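Ectoine dioxygenase (Sphingopyxis alaskensis RB2256, PDB 4Q5O) catalyses the iron- and 2-oxoglutarate-dependent hydroxylation of L-ectoine to 5-hydroxyectoine, a compatible solute that protects cells against osmotic stress. Local coordinates at residues Y132-R137 / F268-A273; F149-D154 / N250-S255. One frame throughout, in Å; residues are numbered along the deposited sequence.

Both contacts border the active site of a double-stranded beta-helix, the fold of 2-oxoglutarate-dependent oxygenases. Contact 1 pairs two strands of the larger antiparallel sheet, and contact 2 pairs two strands of the smaller one. Their centres lie about 16 Å apart. Chain order ties them together: strand 131-141 is followed by 149-152, and 253-255 by 264-273. Contact 2 supplies His152, Asp154 and His253 to the iron. Contact 1 brings Gln135, Arg137 and Phe268 to the bound organic molecules. The two meet where Phe268 CZ packs 3.8 Å from Asp154 OD2. Both touch 5-hydroxyectoine and 2-oxoglutarate, and Lys141 NZ also hydrogen-bonds 2-oxoglutarate.

Contact 1: residues Y132-R137 / F268-A273; sequences YIHQSR and FLVYNA. With 6CS ((4S,5S)-5-hydroxy-2-methyl-1,4,5,6-tetrahydropyrimidine-4-carboxylic acid), chain E; AKG (2-oxoglutaric acid), chain D.
Tyr132 to Arg137 run against Phe268 to Ala273 as neighbouring antiparallel strands in the larger sheet of the double-stranded beta-helix. The axes of 135-137 and 268-273 approach to 4.8 Å. Backbone bonds join the strands at both ends. Asn272 N donates to Tyr132 O, while the return bond from Tyr132 N is weak. Arg137 and Phe268 bond in both directions. Between these pairs the first strand turns a corner at His134. Val270 bridges the corner, its O accepting His134 N at 2.9 Å and its N donating to Gln135 O.

One side-chain hydrogen bond crosses the contact. Asn272 ND2 donates to Tyr132 OH at 3.0 Å, nearly straight at 164° and in the plane of the amide. The two side chains lie alongside each other. ND2 also bonds to Asn276 O. With a phenylalanine in place of Tyr132, Asn272 ND2 would probably lose this acceptor, leaving the amide less firmly held on this side.

On the face of Ile133 and Tyr271 the contacts are mainly apolar. Ile133 CD1 sits over the Tyr271 ring, 4.1 Å from its centroid, a CH-pi contact. Tyr271 OH bonds to Ala114 O. On the same face Leu269 CD2 packs on Ser136 CB at 3.6 Å.

The other face carries the pocket residues. Gln135, an L-ectoine binding site, reaches the bound 5-hydroxyectoine. The Phe268 ring turns one face to 2-oxoglutarate, whose O2 lies 3.4 Å above the ring plane, over its centre.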
ATOM      1  N   TYR A 132      13.299  13.328 -26.787  1.00 49.88           N
ATOM      2  CA  TYR A 132      12.624  12.291 -27.552  1.00 47.95           C
ATOM      3  C   TYR A 132      12.226  11.176 -26.589  1.00 49.91           C
ATOM      4  O   TYR A 132      12.706  11.111 -25.464  1.00 47.35           O
ATOM      5  CB  TYR A 132      13.541  11.739 -28.656  1.00 50.68           C
ATOM      6  CG  TYR A 132      14.663  10.868 -28.142  1.00 48.40           C
ATOM      7  CD1 TYR A 132      15.789  11.428 -27.535  1.00 49.12           C
ATOM      8  CD2 TYR A 132      14.599   9.484 -28.254  1.00 43.93           C
ATOM      9  CE1 TYR A 132      16.826  10.623 -27.052  1.00 44.43           C
ATOM     10  CE2 TYR A 132      15.622   8.684 -27.782  1.00 49.66           C
ATOM     11  CZ  TYR A 132      16.731   9.253 -27.181  1.00 47.99           C
ATOM     12  OH  TYR A 132      17.734   8.441 -26.703  1.00 56.73           O
ATOM     13  N   ILE A 133      11.355  10.286 -27.030  1.00 48.54           N
ATOM     14  CA  ILE A 133      10.936   9.197 -26.175  1.00 42.63           C
ATOM     15  C   ILE A 133      11.948   8.054 -26.184  1.00 48.32           C
ATOM     16  O   ILE A 133      12.195   7.431 -27.221  1.00 53.52           O
ATOM     17  CB  ILE A 133       9.551   8.663 -26.578  1.00 46.02           C
ATOM     18  CG1 ILE A 133       8.559   9.819 -26.807  1.00 41.05           C
ATOM     19  CG2 ILE A 133       9.053   7.637 -25.559  1.00 45.20           C
ATOM     20  CD1 ILE A 133       8.481  10.846 -25.680  1.00 43.46           C
ATOM     21  N   HIS A 134      12.528   7.797 -25.015  1.00 48.55           N
ATOM     22  CA  HIS A 134      13.438   6.678 -24.784  1.00 44.32           C
ATOM     23  C   HIS A 134      12.640   5.387 -24.632  1.00 46.91           C
ATOM     24  O   HIS A 134      13.094   4.306 -25.018  1.00 48.02           O
ATOM     25  CB  HIS A 134      14.264   6.937 -23.513  1.00 37.75           C
ATOM     26  CG  HIS A 134      14.816   5.701 -22.880  1.00 39.73           C
ATOM     27  ND1 HIS A 134      16.090   5.242 -23.133  1.00 45.87           N
ATOM     28  CD2 HIS A 134      14.277   4.834 -21.988  1.00 45.92           C
ATOM     29  CE1 HIS A 134      16.311   4.144 -22.429  1.00 49.15           C
ATOM     30  NE2 HIS A 134      15.225   3.874 -21.726  1.00 48.25           N
ATOM     31  N   GLN A 135      11.446   5.527 -24.057  1.00 49.30           N
ATOM     32  CA  GLN A 135      10.550   4.414 -23.713  1.00 44.49           C
ATOM     33  C   GLN A 135       9.211   5.025 -23.364  1.00 44.22           C
ATOM     34  O   GLN A 135       9.151   6.051 -22.694  1.00 46.06           O
ATOM     35  CB  GLN A 135      11.059   3.601 -22.518  1.00 38.01           C
ATOM     36  CG  GLN A 135       9.978   2.733 -21.842  1.00 45.85           C
ATOM     37  CD  GLN A 135      10.476   1.909 -20.646  1.00 53.14           C
ATOM     38  OE1 GLN A 135      11.629   1.472 -20.604  1.00 53.13           O
ATOM     39  NE2 GLN A 135       9.597   1.688 -19.672  1.00 54.90           N
ATOM     40  N   SER A 136       8.133   4.420 -23.831  1.00 42.59           N
ATOM     41  CA  SER A 136       6.829   4.801 -23.355  1.00 44.29           C
ATOM     42  C   SER A 136       6.110   3.522 -22.959  1.00 46.06           C
ATOM     43  O   SER A 136       6.538   2.436 -23.317  1.00 48.26           O
ATOM     44  CB  SER A 136       6.075   5.575 -24.424  1.00 42.77           C
ATOM     45  OG  SER A 136       5.810   4.740 -25.524  1.00 51.95           O
ATOM     46  N   ARG A 137       5.032   3.639 -22.198  1.00 47.80           N
ATOM     47  CA  ARG A 137       4.287   2.460 -21.778  1.00 45.53           C
ATOM     48  C   ARG A 137       2.848   2.875 -21.502  1.00 48.69           C
ATOM     49  O   ARG A 137       2.594   4.040 -21.187  1.00 49.46           O
ATOM     50  CB  ARG A 137       4.915   1.869 -20.511  1.00 46.59           C
ATOM     51  CG  ARG A 137       4.799   0.350 -20.420  1.00 59.40           C
ATOM     52  CD  ARG A 137       5.172  -0.215 -19.046  1.00 61.26           C
ATOM     53  NE  ARG A 137       6.579  -0.014 -18.702  1.00 66.75           N
ATOM     54  CZ  ARG A 137       7.272  -0.827 -17.903  1.00 70.92           C
ATOM     55  NH1 ARG A 137       6.683  -1.903 -17.376  1.00 62.49           N
ATOM     56  NH2 ARG A 137       8.555  -0.571 -17.644  1.00 68.70           N
ATOM     57  N   PHE A 268       2.964   6.082 -19.125  1.00 44.38           N
ATOM     58  CA  PHE A 268       4.329   6.379 -18.704  1.00 44.27           C
ATOM     59  C   PHE A 268       5.207   6.820 -19.890  1.00 45.25           C
ATOM     60  O   PHE A 268       5.277   6.129 -20.906  1.00 42.60           O
ATOM     61  CB  PHE A 268       4.899   5.143 -18.018  1.00 42.80           C
ATOM     62  CG  PHE A 268       6.269   5.336 -17.446  1.00 51.06           C
ATOM     63  CD1 PHE A 268       6.481   6.234 -16.419  1.00 47.09           C
ATOM     64  CD2 PHE A 268       7.349   4.585 -17.918  1.00 54.97           C
ATOM     65  CE1 PHE A 268       7.748   6.402 -15.879  1.00 50.97           C
ATOM     66  CE2 PHE A 268       8.623   4.750 -17.378  1.00 59.08           C
ATOM     67  CZ  PHE A 268       8.821   5.662 -16.357  1.00 54.67           C
ATOM     68  N   LEU A 269       5.882   7.959 -19.749  1.00 46.50           N
ATOM     69  CA  LEU A 269       6.643   8.577 -20.852  1.00 42.05           C
ATOM     70  C   LEU A 269       8.042   9.028 -20.448  1.00 43.06           C
ATOM     71  O   LEU A 269       8.193   9.989 -19.696  1.00 48.89           O
ATOM     72  CB  LEU A 269       5.925   9.824 -21.357  1.00 40.02           C
ATOM     73  CG  LEU A 269       4.595   9.633 -22.051  1.00 46.06           C
ATOM     74  CD1 LEU A 269       3.971  10.996 -22.397  1.00 43.93           C
ATOM     75  CD2 LEU A 269       4.857   8.794 -23.291  1.00 49.10           C
ATOM     76  N   VAL A 270       9.067   8.379 -20.982  1.00 39.24           N
ATOM     77  CA  VAL A 270      10.433   8.728 -20.649  1.00 37.11           C
ATOM     78  C   VAL A 270      11.059   9.671 -21.680  1.00 42.80           C
ATOM     79  O   VAL A 270      11.307   9.289 -22.821  1.00 41.61           O
ATOM     80  CB  VAL A 270      11.286   7.465 -20.548  1.00 35.94           C
ATOM     81  CG1 VAL A 270      12.636   7.806 -19.950  1.00 38.03           C
ATOM     82  CG2 VAL A 270      10.566   6.409 -19.729  1.00 42.76           C
ATOM     83  N   TYR A 271      11.333  10.903 -21.276  1.00 46.74           N
ATOM     84  CA  TYR A 271      12.013  11.854 -22.146  1.00 41.29           C
ATOM     85  C   TYR A 271      13.523  11.846 -21.893  1.00 45.03           C
ATOM     86  O   TYR A 271      13.979  12.041 -20.768  1.00 48.76           O
ATOM     87  CB  TYR A 271      11.474  13.261 -21.917  1.00 42.16           C
ATOM     88  CG  TYR A 271      10.033  13.464 -22.319  1.00 46.97           C
ATOM     89  CD1 TYR A 271       9.705  14.003 -23.570  1.00 43.79           C
ATOM     90  CD2 TYR A 271       8.995  13.148 -21.448  1.00 37.64           C
ATOM     91  CE1 TYR A 271       8.387  14.205 -23.943  1.00 41.35           C
ATOM     92  CE2 TYR A 271       7.668  13.344 -21.816  1.00 39.84           C
ATOM     93  CZ  TYR A 271       7.374  13.876 -23.066  1.00 44.72           C
ATOM     94  OH  TYR A 271       6.073  14.081 -23.437  1.00 45.12           O
ATOM     95  N   ASN A 272      14.295  11.620 -22.950  1.00 47.68           N
ATOM     96  CA  ASN A 272      15.748  11.694 -22.892  1.00 46.14           C
ATOM     97  C   ASN A 272      16.178  12.858 -23.771  1.00 47.29           C
ATOM     98  O   ASN A 272      15.588  13.082 -24.818  1.00 52.40           O
ATOM     99  CB  ASN A 272      16.344  10.389 -23.411  1.00 50.64           C
ATOM    100  CG  ASN A 272      17.816  10.266 -23.133  1.00 46.03           C
ATOM    101  OD1 ASN A 272      18.291  10.672 -22.080  1.00 45.05           O
ATOM    102  ND2 ASN A 272      18.551   9.704 -24.084  1.00 50.21           N
ATOM    103  N   ALA A 273      17.163  13.633 -23.339  1.00 51.93           N
ATOM    104  CA  ALA A 273      17.681  14.705 -24.181  1.00 51.63           C
ATOM    105  C   ALA A 273      18.453  14.072 -25.337  1.00 55.22           C
ATOM    106  O   ALA A 273      19.112  13.036 -25.155  1.00 54.92           O
ATOM    107  CB  ALA A 273      18.574  15.621 -23.389  1.00 46.77           C
TER
HETATM  108  O   6CS E 403      11.937  -2.352 -14.282  1.00 79.69           O
HETATM  109  C   6CS E 403      12.660  -1.383 -13.883  1.00 77.60           C
HETATM  110  OXT 6CS E 403      13.348  -1.558 -12.835  1.00 69.28           O
HETATM  111  CA  6CS E 403      12.748  -0.103 -14.681  1.00 78.77           C
HETATM  112  N   6CS E 403      12.638  -0.611 -16.008  1.00 82.14           N
HETATM  113  CAI 6CS E 403      12.051  -0.032 -17.033  1.00 80.50           C
HETATM  114  CAA 6CS E 403      12.046  -0.822 -18.314  1.00 71.19           C
HETATM  115  NAG 6CS E 403      11.444   1.258 -16.948  1.00 78.52           N
HETATM  116  CG2 6CS E 403      11.524   1.875 -15.682  1.00 75.19           C
HETATM  117  CB  6CS E 403      11.758   1.056 -14.413  1.00 77.24           C
HETATM  118  OG1 6CS E 403      12.411   1.979 -13.501  1.00 74.26           O
HETATM  119  C1  AKG D 402       6.622   1.881 -14.115  1.00 84.35           C
HETATM  120  O1  AKG D 402       5.946   0.914 -14.581  1.00 76.74           O
HETATM  121  O2  AKG D 402       6.898   2.857 -14.883  1.00 81.19           O
HETATM  122  C2  AKG D 402       7.101   1.865 -12.654  1.00 78.60           C
HETATM  123  O5  AKG D 402       8.279   1.998 -12.362  1.00 66.95           O
HETATM  124  C3  AKG D 402       6.119   1.685 -11.516  1.00 71.42           C
HETATM  125  C4  AKG D 402       6.355   0.321 -10.924  1.00 72.07           C
HETATM  126  C5  AKG D 402       5.935  -0.697 -11.966  1.00 86.34           C
HETATM  127  O3  AKG D 402       4.743  -1.112 -11.978  1.00 90.97           O
HETATM  128  O4  AKG D 402       6.763  -1.128 -12.823  1.00 84.80           O

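Contact 2: residues F149-D154 / N250-S255; sequences FYWHSD and NLMHGS. With FE (Fe (III) ion), chain C; 6CS ((4S,5S)-5-hydroxy-2-methyl-1,4,5,6-tetrahydropyrimidine-4-carboxylic acid), chain E; AKG (2-oxoglutaric acid), chain D.
His152 and His253 meet at the iron, each binding it through NE2 at 2.4 Å. Asp154 OD1 completes the protein's share, the facial triad of two histidines and one carboxylate known from this enzyme class. The keto oxygen O5 of 2-oxoglutarate also binds the iron. Hydroxyl OG1 of 5-hydroxyectoine is modelled as a fifth ligand, but its placement is doubtful. The imidazole planes are turned 67° against each other. The Phe149 ring turns a face to the C5 carboxylate of 2-oxoglutarate, whose O4 stands 3.3 Å above the ring plane, over its centre.

The second shell fixes the imidazoles. His152 ND1 donates to Tyr150 O at 3.0 Å, in the plane of its ring. His253 ND1 donates to Leu251 O at 3.1 Å, somewhat tilted from its ring plane. Each bond holds its ring from turning and leaves NE2 for the metal.

Farther out, antiparallel backbone pairs join Phe149 to Ser255 and His152 to His253. A beta bulge separates them. Trp151 CE3 lies against the backbone there, 3.3 Å from His253 O, and Trp151 NE1 bonds to Ile259 O of the second subunit. Ser153, the N-cap of helix 154-162, donates from OG to Asn250 OD1.

The three protein ligands and the keto oxygen hold the iron next to the bound product. This is consistent with hydroxylation at this metal, though the exact position of OG1 stays uncertain.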
ATOM      1  N   PHE A 149       5.891  -3.512  -6.630  1.00 46.43           N
ATOM      2  CA  PHE A 149       7.022  -3.289  -7.507  1.00 51.33           C
ATOM      3  C   PHE A 149       8.188  -2.608  -6.791  1.00 51.30           C
ATOM      4  O   PHE A 149       8.204  -1.386  -6.642  1.00 49.91           O
ATOM      5  CB  PHE A 149       6.646  -2.547  -8.792  1.00 57.48           C
ATOM      6  CG  PHE A 149       7.621  -2.794  -9.891  1.00 68.39           C
ATOM      7  CD1 PHE A 149       7.432  -3.852 -10.773  1.00 71.98           C
ATOM      8  CD2 PHE A 149       8.785  -2.036  -9.990  1.00 65.65           C
ATOM      9  CE1 PHE A 149       8.360  -4.122 -11.768  1.00 76.15           C
ATOM     10  CE2 PHE A 149       9.719  -2.300 -10.983  1.00 69.15           C
ATOM     11  CZ  PHE A 149       9.505  -3.343 -11.874  1.00 74.98           C
ATOM     12  N   TYR A 150       9.166  -3.424  -6.393  1.00 45.24           N
ATOM     13  CA  TYR A 150      10.253  -3.039  -5.490  1.00 39.59           C
ATOM     14  C   TYR A 150      11.047  -1.805  -5.916  1.00 43.05           C
ATOM     15  O   TYR A 150      10.992  -1.369  -7.078  1.00 45.85           O
ATOM     16  CB  TYR A 150      11.210  -4.229  -5.297  1.00 40.13           C
ATOM     17  CG  TYR A 150      12.044  -4.205  -4.029  1.00 33.49           C
ATOM     18  CD1 TYR A 150      11.461  -4.393  -2.777  1.00 37.24           C
ATOM     19  CD2 TYR A 150      13.412  -4.029  -4.089  1.00 34.33           C
ATOM     20  CE1 TYR A 150      12.228  -4.377  -1.620  1.00 34.70           C
ATOM     21  CE2 TYR A 150      14.182  -4.013  -2.952  1.00 40.28           C
ATOM     22  CZ  TYR A 150      13.589  -4.188  -1.719  1.00 41.10           C
ATOM     23  OH  TYR A 150      14.383  -4.170  -0.596  1.00 46.49           O
ATOM     24  N   TRP A 151      11.789  -1.263  -4.949  1.00 42.98           N
ATOM     25  CA  TRP A 151      12.617  -0.075  -5.116  1.00 41.72           C
ATOM     26  C   TRP A 151      13.692  -0.194  -6.199  1.00 42.39           C
ATOM     27  O   TRP A 151      14.346  -1.232  -6.322  1.00 40.93           O
ATOM     28  CB  TRP A 151      13.298   0.252  -3.798  1.00 39.57           C
ATOM     29  CG  TRP A 151      12.340   0.520  -2.681  1.00 43.65           C
ATOM     30  CD1 TRP A 151      12.058  -0.303  -1.612  1.00 39.45           C
ATOM     31  CD2 TRP A 151      11.552   1.702  -2.500  1.00 38.23           C
ATOM     32  NE1 TRP A 151      11.131   0.299  -0.789  1.00 40.37           N
ATOM     33  CE2 TRP A 151      10.802   1.529  -1.310  1.00 42.84           C
ATOM     34  CE3 TRP A 151      11.394   2.883  -3.233  1.00 39.46           C
ATOM     35  CZ2 TRP A 151       9.906   2.499  -0.841  1.00 34.34           C
ATOM     36  CZ3 TRP A 151      10.511   3.837  -2.772  1.00 42.67           C
ATOM     37  CH2 TRP A 151       9.774   3.638  -1.580  1.00 40.14           C
ATOM     38  N   HIS A 152      13.897   0.892  -6.942  1.00 38.06           N
ATOM     39  CA  HIS A 152      14.875   0.916  -8.025  1.00 40.81           C
ATOM     40  C   HIS A 152      14.973   2.308  -8.677  1.00 41.80           C
ATOM     41  O   HIS A 152      13.989   3.061  -8.751  1.00 37.66           O
ATOM     42  CB  HIS A 152      14.459  -0.072  -9.102  1.00 35.20           C
ATOM     43  CG  HIS A 152      13.273   0.387  -9.889  1.00 42.92           C
ATOM     44  ND1 HIS A 152      11.974   0.115  -9.522  1.00 51.32           N
ATOM     45  CD2 HIS A 152      13.195   1.149 -11.000  1.00 47.82           C
ATOM     46  CE1 HIS A 152      11.143   0.672 -10.391  1.00 49.95           C
ATOM     47  NE2 HIS A 152      11.862   1.303 -11.299  1.00 51.47           N
ATOM     48  N   SER A 153      16.166   2.624  -9.174  1.00 41.95           N
ATOM     49  CA  SER A 153      16.398   3.805  -9.994  1.00 39.83           C
ATOM     50  C   SER A 153      16.379   3.449 -11.488  1.00 42.71           C
ATOM     51  O   SER A 153      17.204   2.647 -11.945  1.00 43.89           O
ATOM     52  CB  SER A 153      17.735   4.426  -9.623  1.00 38.69           C
ATOM     53  OG  SER A 153      18.072   5.446 -10.532  1.00 39.84           O
ATOM     54  N   ASP A 154      15.427   4.006 -12.236  1.00 40.47           N
ATOM     55  CA  ASP A 154      15.358   3.799 -13.690  1.00 45.49           C
ATOM     56  C   ASP A 154      16.724   3.937 -14.340  1.00 44.83           C
ATOM     57  O   ASP A 154      17.159   3.051 -15.069  1.00 46.27           O
ATOM     58  CB  ASP A 154      14.426   4.809 -14.363  1.00 44.53           C
ATOM     59  CG  ASP A 154      12.972   4.625 -13.977  1.00 49.70           C
ATOM     60  OD1 ASP A 154      12.669   3.685 -13.209  1.00 53.63           O
ATOM     61  OD2 ASP A 154      12.121   5.413 -14.440  1.00 48.53           O
ATOM     62  N   ASN A 250      17.098   9.186 -12.105  1.00 38.91           N
ATOM     63  CA  ASN A 250      17.746   8.524 -10.990  1.00 38.47           C
ATOM     64  C   ASN A 250      16.985   8.618  -9.643  1.00 41.59           C
ATOM     65  O   ASN A 250      17.557   8.334  -8.599  1.00 37.74           O
ATOM     66  CB  ASN A 250      19.202   8.993 -10.836  1.00 38.28           C
ATOM     67  CG  ASN A 250      19.968   8.187  -9.770  1.00 42.39           C
ATOM     68  OD1 ASN A 250      19.905   6.953  -9.762  1.00 42.60           O
ATOM     69  ND2 ASN A 250      20.633   8.886  -8.834  1.00 31.86           N
ATOM     70  N   LEU A 251      15.708   9.008  -9.643  1.00 38.85           N
ATOM     71  CA  LEU A 251      14.978   9.065  -8.359  1.00 38.42           C
ATOM     72  C   LEU A 251      14.556   7.678  -7.874  1.00 35.90           C
ATOM     73  O   LEU A 251      13.901   6.933  -8.611  1.00 36.95           O
ATOM     74  CB  LEU A 251      13.759   9.994  -8.435  1.00 41.18           C
ATOM     75  CG  LEU A 251      12.877  10.132  -7.187  1.00 35.73           C
ATOM     76  CD1 LEU A 251      13.551  10.949  -6.089  1.00 34.42           C
ATOM     77  CD2 LEU A 251      11.550  10.759  -7.578  1.00 37.02           C
ATOM     78  N   MET A 252      14.936   7.320  -6.648  1.00 34.19           N
ATOM     79  CA  MET A 252      14.568   6.004  -6.115  1.00 33.95           C
ATOM     80  C   MET A 252      13.043   5.889  -5.934  1.00 33.80           C
ATOM     81  O   MET A 252      12.422   6.706  -5.252  1.00 35.17           O
ATOM     82  CB  MET A 252      15.317   5.715  -4.806  1.00 30.60           C
ATOM     83  CG  MET A 252      15.305   4.256  -4.357  1.00 32.08           C
ATOM     84  SD  MET A 252      16.192   3.035  -5.362  1.00 34.64           S
ATOM     85  CE  MET A 252      17.892   3.421  -4.963  1.00 23.61           C
ATOM     86  N   HIS A 253      12.434   4.906  -6.588  1.00 34.33           N
ATOM     87  CA  HIS A 253      10.986   4.700  -6.480  1.00 37.42           C
ATOM     88  C   HIS A 253      10.541   3.224  -6.417  1.00 42.15           C
ATOM     89  O   HIS A 253      11.362   2.312  -6.461  1.00 41.68           O
ATOM     90  CB  HIS A 253      10.225   5.453  -7.580  1.00 40.79           C
ATOM     91  CG  HIS A 253      10.480   4.943  -8.968  1.00 46.32           C
ATOM     92  ND1 HIS A 253      11.487   5.440  -9.767  1.00 46.17           N
ATOM     93  CD2 HIS A 253       9.851   3.995  -9.704  1.00 49.57           C
ATOM     94  CE1 HIS A 253      11.469   4.819 -10.932  1.00 48.69           C
ATOM     95  NE2 HIS A 253      10.493   3.932 -10.918  1.00 54.48           N
ATOM     96  N   GLY A 254       9.234   3.013  -6.307  1.00 42.23           N
ATOM     97  CA  GLY A 254       8.652   1.698  -6.100  1.00 42.73           C
ATOM     98  C   GLY A 254       7.187   1.830  -5.704  1.00 43.44           C
ATOM     99  O   GLY A 254       6.694   2.938  -5.534  1.00 47.19           O
ATOM    100  N   SER A 255       6.472   0.721  -5.570  1.00 44.19           N
ATOM    101  CA  SER A 255       5.089   0.797  -5.111  1.00 39.92           C
ATOM    102  C   SER A 255       4.685  -0.452  -4.328  1.00 45.11           C
ATOM    103  O   SER A 255       5.245  -1.528  -4.508  1.00 45.71           O
ATOM    104  CB  SER A 255       4.156   0.991  -6.287  1.00 34.26           C
ATOM    105  OG  SER A 255       4.250  -0.111  -7.165  1.00 44.43           O
TER
HETATM  106 FE    FE C 401      10.618   2.601 -12.851  1.00 61.70          FE
HETATM  107  O   6CS E 403      11.937  -2.352 -14.282  1.00 79.69           O
HETATM  108  C   6CS E 403      12.660  -1.383 -13.883  1.00 77.60           C
HETATM  109  OXT 6CS E 403      13.348  -1.558 -12.835  1.00 69.28           O
HETATM  110  CA  6CS E 403      12.748  -0.103 -14.681  1.00 78.77           C
HETATM  111  N   6CS E 403      12.638  -0.611 -16.008  1.00 82.14           N
HETATM  112  CAI 6CS E 403      12.051  -0.032 -17.033  1.00 80.50           C
HETATM  113  CAA 6CS E 403      12.046  -0.822 -18.314  1.00 71.19           C
HETATM  114  NAG 6CS E 403      11.444   1.258 -16.948  1.00 78.52           N
HETATM  115  CG2 6CS E 403      11.524   1.875 -15.682  1.00 75.19           C
HETATM  116  CB  6CS E 403      11.758   1.056 -14.413  1.00 77.24           C
HETATM  117  OG1 6CS E 403      12.411   1.979 -13.501  1.00 74.26           O
HETATM  118  C1  AKG D 402       6.622   1.881 -14.115  1.00 84.35           C
HETATM  119  O1  AKG D 402       5.946   0.914 -14.581  1.00 76.74           O
HETATM  120  O2  AKG D 402       6.898   2.857 -14.883  1.00 81.19           O
HETATM  121  C2  AKG D 402       7.101   1.865 -12.654  1.00 78.60           C
HETATM  122  O5  AKG D 402       8.279   1.998 -12.362  1.00 66.95           O
HETATM  123  C3  AKG D 402       6.119   1.685 -11.516  1.00 71.42           C
HETATM  124  C4  AKG D 402       6.355   0.321 -10.924  1.00 72.07           C
HETATM  125  C5  AKG D 402       5.935  -0.697 -11.966  1.00 86.34           C
HETATM  126  O3  AKG D 402       4.743  -1.112 -11.978  1.00 90.97           O
HETATM  127  O4  AKG D 402       6.763  -1.128 -12.823  1.00 84.80           O